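Local atomic coordinates of glutamine synthetase (Streptomyces coelicolor, PDB entry 4BAX), a protein that belongs to the glutamine synthetase family, pairing a beta-Grasp domain with a larger catalytic domain in a ten-chain assembly. Residues E108-F120 with M177-P190. Numbering follows the deposited sequence.
Sequences EPVFGIEQEYTFF and MPGQWEFQVGPLAP
An antiparallel strand pair in the catalytic domain of glutamine synthetase, broken by a beta bulge, joins Phe111–Thr118 to Gln180–Leu188. Regular pairing runs from Thr118–Gln180 to Ile113–Val185, where Ile113 N donates to Val185 O (2.7 Å); the register then slips by one residue, past Gly186 and the cis peptide bond before Pro187, and Phe111 pairs with Leu188. One face is largely apolar, rich in aromatic rings. CG of Tyr117 lies between its backbone N and carbonyl carbon (chi1 58°), which lays the ring over the Trp181 backbone, with CZ 3.3 Å from Trp181 CB. Phe119 CE2 meets Trp181 CD1 at 3.6 Å, the two rings oblique at 57°. Farther along, Gln115 CB makes a CH-pi contact over the Phe183 ring, whose edge receives Tyr117 CE1. The other face carries acids: Glu116 OE2 lies 3.3 Å from Glu182 OE1, two acceptors close together without a hydrogen bond, their carboxylates nearly coplanar. Gln184 NE2 donates to Glu182 OE2 (2.8 Å) from the anti side, somewhat out of the carboxylate plane, while Glu116 OE1 accepts from Gly230 N. Gln180 NE2 reaches Thr118 OG1 (3.2 Å) and also Asn227 O. Strand 110-121 pairs on its other edge with strands 214-216 and 231-236, and strand 180-188 with 169-174; helices 152-164 and 190-210 pack against the ring-bearing face.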
ATOM      1  N   GLU A 108       8.054 -46.887  40.088  1.00 40.89           N
ATOM      2  CA  GLU A 108       7.139 -45.751  39.987  1.00 41.42           C
ATOM      3  C   GLU A 108       7.778 -44.503  39.350  1.00 40.41           C
ATOM      4  O   GLU A 108       7.799 -43.421  39.950  1.00 40.51           O
ATOM      5  CB  GLU A 108       6.546 -45.424  41.355  1.00 42.67           C
ATOM      6  CG  GLU A 108       5.948 -46.669  42.006  1.00 44.37           C
ATOM      7  CD  GLU A 108       5.132 -46.366  43.243  1.00 45.51           C
ATOM      8  OE1 GLU A 108       5.164 -45.200  43.709  1.00 45.90           O
ATOM      9  OE2 GLU A 108       4.488 -47.306  43.760  1.00 45.77           O
ATOM     10  N   PRO A 109       8.258 -44.642  38.108  1.00 39.10           N
ATOM     11  CA  PRO A 109       8.881 -43.486  37.460  1.00 37.83           C
ATOM     12  C   PRO A 109       7.859 -42.381  37.191  1.00 36.74           C
ATOM     13  O   PRO A 109       6.715 -42.668  36.831  1.00 36.88           O
ATOM     14  CB  PRO A 109       9.415 -44.077  36.153  1.00 37.91           C
ATOM     15  CG  PRO A 109       8.520 -45.251  35.878  1.00 38.32           C
ATOM     16  CD  PRO A 109       8.201 -45.820  37.222  1.00 38.81           C
ATOM     17  N   VAL A 110       8.287 -41.132  37.365  1.00 35.27           N
ATOM     18  CA  VAL A 110       7.439 -39.966  37.155  1.00 33.95           C
ATOM     19  C   VAL A 110       8.225 -38.943  36.324  1.00 34.07           C
ATOM     20  O   VAL A 110       9.450 -38.824  36.449  1.00 33.93           O
ATOM     21  CB  VAL A 110       7.018 -39.361  38.504  1.00 33.25           C
ATOM     22  CG1 VAL A 110       6.280 -38.056  38.319  1.00 32.74           C
ATOM     23  CG2 VAL A 110       6.160 -40.355  39.281  1.00 33.60           C
ATOM     24  N   PHE A 111       7.531 -38.230  35.445  1.00 34.35           N
ATOM     25  CA  PHE A 111       8.205 -37.296  34.565  1.00 34.28           C
ATOM     26  C   PHE A 111       7.586 -35.915  34.578  1.00 34.23           C
ATOM     27  O   PHE A 111       6.367 -35.768  34.719  1.00 34.26           O
ATOM     28  CB  PHE A 111       8.193 -37.816  33.134  1.00 34.52           C
ATOM     29  CG  PHE A 111       9.088 -38.999  32.917  1.00 34.99           C
ATOM     30  CD1 PHE A 111       8.611 -40.286  33.103  1.00 35.45           C
ATOM     31  CD2 PHE A 111      10.416 -38.826  32.553  1.00 35.14           C
ATOM     32  CE1 PHE A 111       9.440 -41.386  32.915  1.00 35.90           C
ATOM     33  CE2 PHE A 111      11.250 -39.925  32.363  1.00 35.55           C
ATOM     34  CZ  PHE A 111      10.759 -41.206  32.544  1.00 35.80           C
ATOM     35  N   GLY A 112       8.447 -34.912  34.417  1.00 34.17           N
ATOM     36  CA  GLY A 112       8.017 -33.570  34.098  1.00 33.96           C
ATOM     37  C   GLY A 112       8.756 -33.113  32.853  1.00 33.79           C
ATOM     38  O   GLY A 112       9.981 -33.280  32.740  1.00 33.76           O
ATOM     39  N   ILE A 113       8.021 -32.532  31.909  1.00 33.42           N
ATOM     40  CA  ILE A 113       8.643 -32.005  30.692  1.00 32.94           C
ATOM     41  C   ILE A 113       8.412 -30.498  30.492  1.00 32.17           C
ATOM     42  O   ILE A 113       7.275 -30.000  30.543  1.00 32.01           O
ATOM     43  CB  ILE A 113       8.236 -32.838  29.428  1.00 21.53           C
ATOM     44  CG1 ILE A 113       8.531 -34.333  29.691  1.00 20.47           C
ATOM     45  CG2 ILE A 113       8.985 -32.368  28.183  1.00 21.85           C
ATOM     46  CD1 ILE A 113       8.012 -35.264  28.644  1.00 19.87           C
ATOM     47  N   GLU A 114       9.514 -29.774  30.293  1.00 31.44           N
ATOM     48  CA  GLU A 114       9.446 -28.341  30.069  1.00 30.74           C
ATOM     49  C   GLU A 114       9.564 -28.131  28.553  1.00 30.31           C
ATOM     50  O   GLU A 114      10.647 -28.212  27.962  1.00 30.27           O
ATOM     51  CB  GLU A 114      10.587 -27.657  30.810  1.00 30.67           C
ATOM     52  CG  GLU A 114      10.656 -28.068  32.304  1.00 45.72           C
ATOM     53  CD  GLU A 114      11.817 -27.418  33.062  1.00 46.03           C
ATOM     54  OE1 GLU A 114      12.750 -26.886  32.407  1.00 46.19           O
ATOM     55  OE2 GLU A 114      11.791 -27.427  34.317  1.00 46.07           O
ATOM     56  N   GLN A 115       8.428 -27.836  27.931  1.00 29.63           N
ATOM     57  CA  GLN A 115       8.328 -27.871  26.486  1.00 28.81           C
ATOM     58  C   GLN A 115       8.441 -26.499  25.889  1.00 30.07           C
ATOM     59  O   GLN A 115       7.601 -25.624  26.111  1.00 30.62           O
ATOM     60  CB  GLN A 115       6.990 -28.488  26.077  1.00 26.89           C
ATOM     61  CG  GLN A 115       6.657 -28.326  24.598  1.00 25.47           C
ATOM     62  CD  GLN A 115       7.416 -29.304  23.678  1.00 24.23           C
ATOM     63  OE1 GLN A 115       7.157 -30.532  23.662  1.00 23.37           O
ATOM     64  NE2 GLN A 115       8.337 -28.753  22.882  1.00 23.74           N
ATOM     65  N   GLU A 116       9.500 -26.322  25.112  1.00 30.57           N
ATOM     66  CA  GLU A 116       9.750 -25.039  24.496  1.00 30.73           C
ATOM     67  C   GLU A 116       9.284 -25.009  23.038  1.00 29.51           C
ATOM     68  O   GLU A 116       9.220 -26.045  22.361  1.00 29.04           O
ATOM     69  CB  GLU A 116      11.241 -24.686  24.600  1.00 31.98           C
ATOM     70  CG  GLU A 116      11.717 -24.512  26.053  1.00 33.35           C
ATOM     71  CD  GLU A 116      13.202 -24.147  26.175  1.00 34.42           C
ATOM     72  OE1 GLU A 116      13.966 -24.378  25.204  1.00 34.80           O
ATOM     73  OE2 GLU A 116      13.593 -23.600  27.241  1.00 34.60           O
ATOM     74  N   TYR A 117       8.973 -23.808  22.562  1.00 28.64           N
ATOM     75  CA  TYR A 117       8.574 -23.612  21.183  1.00 27.73           C
ATOM     76  C   TYR A 117       8.791 -22.168  20.800  1.00 26.98           C
ATOM     77  O   TYR A 117       8.820 -21.297  21.674  1.00 26.75           O
ATOM     78  CB  TYR A 117       7.115 -24.007  20.974  1.00 27.95           C
ATOM     79  CG  TYR A 117       6.149 -23.240  21.869  1.00 28.25           C
ATOM     80  CD1 TYR A 117       5.944 -23.610  23.194  1.00 28.01           C
ATOM     81  CD2 TYR A 117       5.451 -22.144  21.392  1.00 28.53           C
ATOM     82  CE1 TYR A 117       5.073 -22.916  24.007  1.00 27.94           C
ATOM     83  CE2 TYR A 117       4.572 -21.447  22.211  1.00 28.52           C
ATOM     84  CZ  TYR A 117       4.387 -21.839  23.509  1.00 28.04           C
ATOM     85  OH  TYR A 117       3.509 -21.135  24.303  1.00 27.95           O
ATOM     86  N   THR A 118       8.860 -21.910  19.498  1.00 26.32           N
ATOM     87  CA  THR A 118       9.070 -20.558  18.980  1.00 25.45           C
ATOM     88  C   THR A 118       7.975 -20.195  17.983  1.00 24.70           C
ATOM     89  O   THR A 118       7.659 -20.997  17.092  1.00 24.88           O
ATOM     90  CB  THR A 118      10.474 -20.428  18.321  1.00 22.98           C
ATOM     91  OG1 THR A 118      11.464 -21.057  19.162  1.00 22.95           O
ATOM     92  CG2 THR A 118      10.846 -18.959  18.101  1.00 22.21           C
ATOM     93  N   PHE A 119       7.400 -19.001  18.134  1.00 24.14           N
ATOM     94  CA  PHE A 119       6.406 -18.499  17.174  1.00 24.31           C
ATOM     95  C   PHE A 119       7.008 -17.969  15.875  1.00 24.79           C
ATOM     96  O   PHE A 119       8.025 -17.259  15.884  1.00 23.96           O
ATOM     97  CB  PHE A 119       5.519 -17.413  17.791  1.00 23.80           C
ATOM     98  CG  PHE A 119       4.506 -17.937  18.751  1.00 24.02           C
ATOM     99  CD1 PHE A 119       3.719 -19.012  18.418  1.00 23.87           C
ATOM    100  CD2 PHE A 119       4.372 -17.372  20.029  1.00 24.47           C
ATOM    101  CE1 PHE A 119       2.786 -19.511  19.333  1.00 24.25           C
ATOM    102  CE2 PHE A 119       3.454 -17.870  20.945  1.00 24.37           C
ATOM    103  CZ  PHE A 119       2.659 -18.942  20.594  1.00 24.40           C
ATOM    104  N   PHE A 120       6.324 -18.244  14.768  1.00 26.24           N
ATOM    105  CA  PHE A 120       6.756 -17.738  13.474  1.00 27.41           C
ATOM    106  C   PHE A 120       5.563 -17.142  12.750  1.00 29.74           C
ATOM    107  O   PHE A 120       4.431 -17.609  12.904  1.00 29.62           O
ATOM    108  CB  PHE A 120       7.364 -18.860  12.623  1.00 26.47           C
ATOM    109  CG  PHE A 120       8.854 -18.998  12.757  1.00 26.09           C
ATOM    110  CD1 PHE A 120       9.421 -19.476  13.938  1.00 25.85           C
ATOM    111  CD2 PHE A 120       9.700 -18.620  11.713  1.00 26.13           C
ATOM    112  CE1 PHE A 120      10.810 -19.588  14.070  1.00 25.98           C
ATOM    113  CE2 PHE A 120      11.098 -18.739  11.835  1.00 26.00           C
ATOM    114  CZ  PHE A 120      11.646 -19.226  13.022  1.00 26.12           C
ATOM    115  N   MET A 177      14.772 -16.302  23.852  1.00 28.23           N
ATOM    116  CA  MET A 177      14.580 -15.787  22.504  1.00 28.34           C
ATOM    117  C   MET A 177      13.215 -15.115  22.333  1.00 28.17           C
ATOM    118  O   MET A 177      12.208 -15.573  22.873  1.00 28.36           O
ATOM    119  CB  MET A 177      14.740 -16.918  21.494  1.00 28.80           C
ATOM    120  CG  MET A 177      14.880 -16.418  20.061  1.00 29.13           C
ATOM    121  SD  MET A 177      14.884 -17.756  18.858  1.00 38.90           S
ATOM    122  CE  MET A 177      14.082 -16.991  17.469  1.00 35.12           C
ATOM    123  N   PRO A 178      13.176 -14.006  21.581  1.00 27.95           N
ATOM    124  CA  PRO A 178      11.882 -13.358  21.347  1.00 27.86           C
ATOM    125  C   PRO A 178      10.889 -14.247  20.611  1.00 27.69           C
ATOM    126  O   PRO A 178      11.236 -14.829  19.579  1.00 27.95           O
ATOM    127  CB  PRO A 178      12.255 -12.141  20.478  1.00 27.42           C
ATOM    128  CG  PRO A 178      13.631 -12.400  19.984  1.00 27.25           C
ATOM    129  CD  PRO A 178      14.293 -13.220  21.029  1.00 27.58           C
ATOM    130  N   GLY A 179       9.662 -14.308  21.122  1.00 27.20           N
ATOM    131  CA  GLY A 179       8.643 -15.176  20.576  1.00 27.33           C
ATOM    132  C   GLY A 179       8.840 -16.624  20.967  1.00 27.66           C
ATOM    133  O   GLY A 179       8.145 -17.500  20.430  1.00 27.49           O
ATOM    134  N   GLN A 180       9.762 -16.872  21.903  1.00 28.06           N
ATOM    135  CA  GLN A 180      10.002 -18.217  22.410  1.00 28.92           C
ATOM    136  C   GLN A 180       9.355 -18.364  23.764  1.00 29.46           C
ATOM    137  O   GLN A 180       9.470 -17.485  24.631  1.00 29.63           O
ATOM    138  CB  GLN A 180      11.502 -18.501  22.504  1.00 29.54           C
ATOM    139  CG  GLN A 180      11.892 -19.983  22.503  1.00 30.07           C
ATOM    140  CD  GLN A 180      13.398 -20.195  22.439  1.00 30.83           C
ATOM    141  OE1 GLN A 180      14.135 -19.875  23.381  1.00 31.20           O
ATOM    142  NE2 GLN A 180      13.864 -20.741  21.319  1.00 31.11           N
ATOM    143  N   TRP A 181       8.696 -19.510  23.935  1.00 29.48           N
ATOM    144  CA  TRP A 181       7.886 -19.761  25.113  1.00 29.73           C
ATOM    145  C   TRP A 181       8.072 -21.182  25.618  1.00 31.06           C
ATOM    146  O   TRP A 181       8.609 -22.054  24.906  1.00 30.35           O
ATOM    147  CB  TRP A 181       6.410 -19.518  24.794  1.00 28.59           C
ATOM    148  CG  TRP A 181       6.063 -18.096  24.483  1.00 27.47           C
ATOM    149  CD1 TRP A 181       6.156 -17.483  23.270  1.00 26.87           C
ATOM    150  CD2 TRP A 181       5.577 -17.107  25.395  1.00 27.16           C
ATOM    151  NE1 TRP A 181       5.749 -16.174  23.365  1.00 26.52           N
ATOM    152  CE2 TRP A 181       5.385 -15.920  24.660  1.00 26.95           C
ATOM    153  CE3 TRP A 181       5.273 -17.110  26.758  1.00 27.16           C
ATOM    154  CZ2 TRP A 181       4.908 -14.751  25.243  1.00 27.06           C
ATOM    155  CZ3 TRP A 181       4.796 -15.940  27.334  1.00 27.11           C
ATOM    156  CH2 TRP A 181       4.614 -14.783  26.577  1.00 26.96           C
ATOM    157  N   GLU A 182       7.612 -21.396  26.851  1.00 32.67           N
ATOM    158  CA  GLU A 182       7.656 -22.704  27.484  1.00 33.95           C
ATOM    159  C   GLU A 182       6.395 -22.993  28.278  1.00 34.25           C
ATOM    160  O   GLU A 182       5.799 -22.085  28.857  1.00 33.93           O
ATOM    161  CB  GLU A 182       8.866 -22.796  28.404  1.00 35.45           C
ATOM    162  CG  GLU A 182       9.132 -24.170  28.969  1.00 37.34           C
ATOM    163  CD  GLU A 182      10.196 -24.134  30.063  1.00 39.59           C
ATOM    164  OE1 GLU A 182      11.394 -23.929  29.718  1.00 40.22           O
ATOM    165  OE2 GLU A 182       9.845 -24.294  31.259  1.00 40.35           O
ATOM    166  N   PHE A 183       5.978 -24.256  28.268  1.00 34.77           N
ATOM    167  CA  PHE A 183       4.977 -24.764  29.206  1.00 34.54           C
ATOM    168  C   PHE A 183       5.477 -26.071  29.821  1.00 35.74           C
ATOM    169  O   PHE A 183       6.197 -26.829  29.175  1.00 35.94           O
ATOM    170  CB  PHE A 183       3.579 -24.892  28.563  1.00 33.17           C
ATOM    171  CG  PHE A 183       3.482 -25.967  27.499  1.00 32.15           C
ATOM    172  CD1 PHE A 183       3.240 -27.293  27.834  1.00 31.93           C
ATOM    173  CD2 PHE A 183       3.656 -25.653  26.161  1.00 31.50           C
ATOM    174  CE1 PHE A 183       3.162 -28.286  26.847  1.00 31.35           C
ATOM    175  CE2 PHE A 183       3.578 -26.642  25.183  1.00 31.26           C
ATOM    176  CZ  PHE A 183       3.325 -27.957  25.534  1.00 31.06           C
ATOM    177  N   GLN A 184       5.115 -26.325  31.072  1.00 36.85           N
ATOM    178  CA  GLN A 184       5.635 -27.488  31.788  1.00 37.70           C
ATOM    179  C   GLN A 184       4.521 -28.497  32.031  1.00 37.73           C
ATOM    180  O   GLN A 184       3.483 -28.147  32.608  1.00 38.34           O
ATOM    181  CB  GLN A 184       6.273 -27.054  33.111  1.00 38.43           C
ATOM    182  CG  GLN A 184       7.434 -26.069  32.941  1.00 39.28           C
ATOM    183  CD  GLN A 184       7.079 -24.683  33.455  1.00 40.70           C
ATOM    184  OE1 GLN A 184       6.322 -24.556  34.418  1.00 41.98           O
ATOM    185  NE2 GLN A 184       7.617 -23.636  32.819  1.00 40.41           N
ATOM    186  N   VAL A 185       4.747 -29.744  31.616  1.00 37.13           N
ATOM    187  CA  VAL A 185       3.781 -30.805  31.824  1.00 37.57           C
ATOM    188  C   VAL A 185       4.308 -31.788  32.859  1.00 37.95           C
ATOM    189  O   VAL A 185       5.422 -32.312  32.732  1.00 37.97           O
ATOM    190  CB  VAL A 185       3.480 -31.567  30.534  1.00 38.15           C
ATOM    191  CG1 VAL A 185       2.304 -32.519  30.762  1.00 38.78           C
ATOM    192  CG2 VAL A 185       3.163 -30.611  29.426  1.00 38.17           C
ATOM    193  N   GLY A 186       3.482 -32.070  33.860  1.00 38.30           N
ATOM    194  CA  GLY A 186       3.853 -33.007  34.900  1.00 38.89           C
ATOM    195  C   GLY A 186       3.585 -32.430  36.282  1.00 39.73           C
ATOM    196  O   GLY A 186       3.064 -31.325  36.416  1.00 40.01           O
ATOM    197  N   PRO A 187       3.972 -33.159  37.328  1.00 40.47           N
ATOM    198  CA  PRO A 187       4.612 -34.476  37.230  1.00 40.01           C
ATOM    199  C   PRO A 187       3.595 -35.594  36.961  1.00 38.67           C
ATOM    200  O   PRO A 187       2.500 -35.579  37.539  1.00 38.50           O
ATOM    201  CB  PRO A 187       5.275 -34.644  38.605  1.00 40.86           C
ATOM    202  CG  PRO A 187       4.540 -33.658  39.544  1.00 41.32           C
ATOM    203  CD  PRO A 187       3.611 -32.806  38.715  1.00 41.09           C
ATOM    204  N   LEU A 188       3.954 -36.529  36.077  1.00 37.33           N
ATOM    205  CA  LEU A 188       3.035 -37.578  35.633  1.00 36.37           C
ATOM    206  C   LEU A 188       3.781 -38.862  35.316  1.00 35.85           C
ATOM    207  O   LEU A 188       4.998 -38.858  35.160  1.00 34.78           O
ATOM    208  CB  LEU A 188       2.240 -37.121  34.401  1.00 36.04           C
ATOM    209  CG  LEU A 188       1.167 -36.061  34.664  1.00 36.06           C
ATOM    210  CD1 LEU A 188       0.746 -35.327  33.375  1.00 35.82           C
ATOM    211  CD2 LEU A 188      -0.027 -36.746  35.350  1.00 36.17           C
ATOM    212  N   ALA A 189       3.027 -39.955  35.218  1.00 36.73           N
ATOM    213  CA  ALA A 189       3.540 -41.262  34.814  1.00 37.06           C
ATOM    214  C   ALA A 189       3.890 -41.222  33.311  1.00 36.75           C
ATOM    215  O   ALA A 189       3.303 -40.429  32.564  1.00 36.88           O
ATOM    216  CB  ALA A 189       2.487 -42.326  35.096  1.00 37.42           C
ATOM    217  N   PRO A 190       4.811 -42.097  32.858  1.00 35.99           N
ATOM    218  CA  PRO A 190       5.397 -41.967  31.508  1.00 35.35           C
ATOM    219  C   PRO A 190       4.368 -41.960  30.373  1.00 35.12           C
ATOM    220  O   PRO A 190       4.413 -41.086  29.502  1.00 34.79           O
ATOM    221  CB  PRO A 190       6.292 -43.212  31.390  1.00 35.27           C
ATOM    222  CG  PRO A 190       6.637 -43.582  32.796  1.00 35.43           C
ATOM    223  CD  PRO A 190       5.465 -43.155  33.657  1.00 35.75           C
TER
HETATM  224  O   HOH W   1       9.842 -15.722  17.384  1.00 29.36           O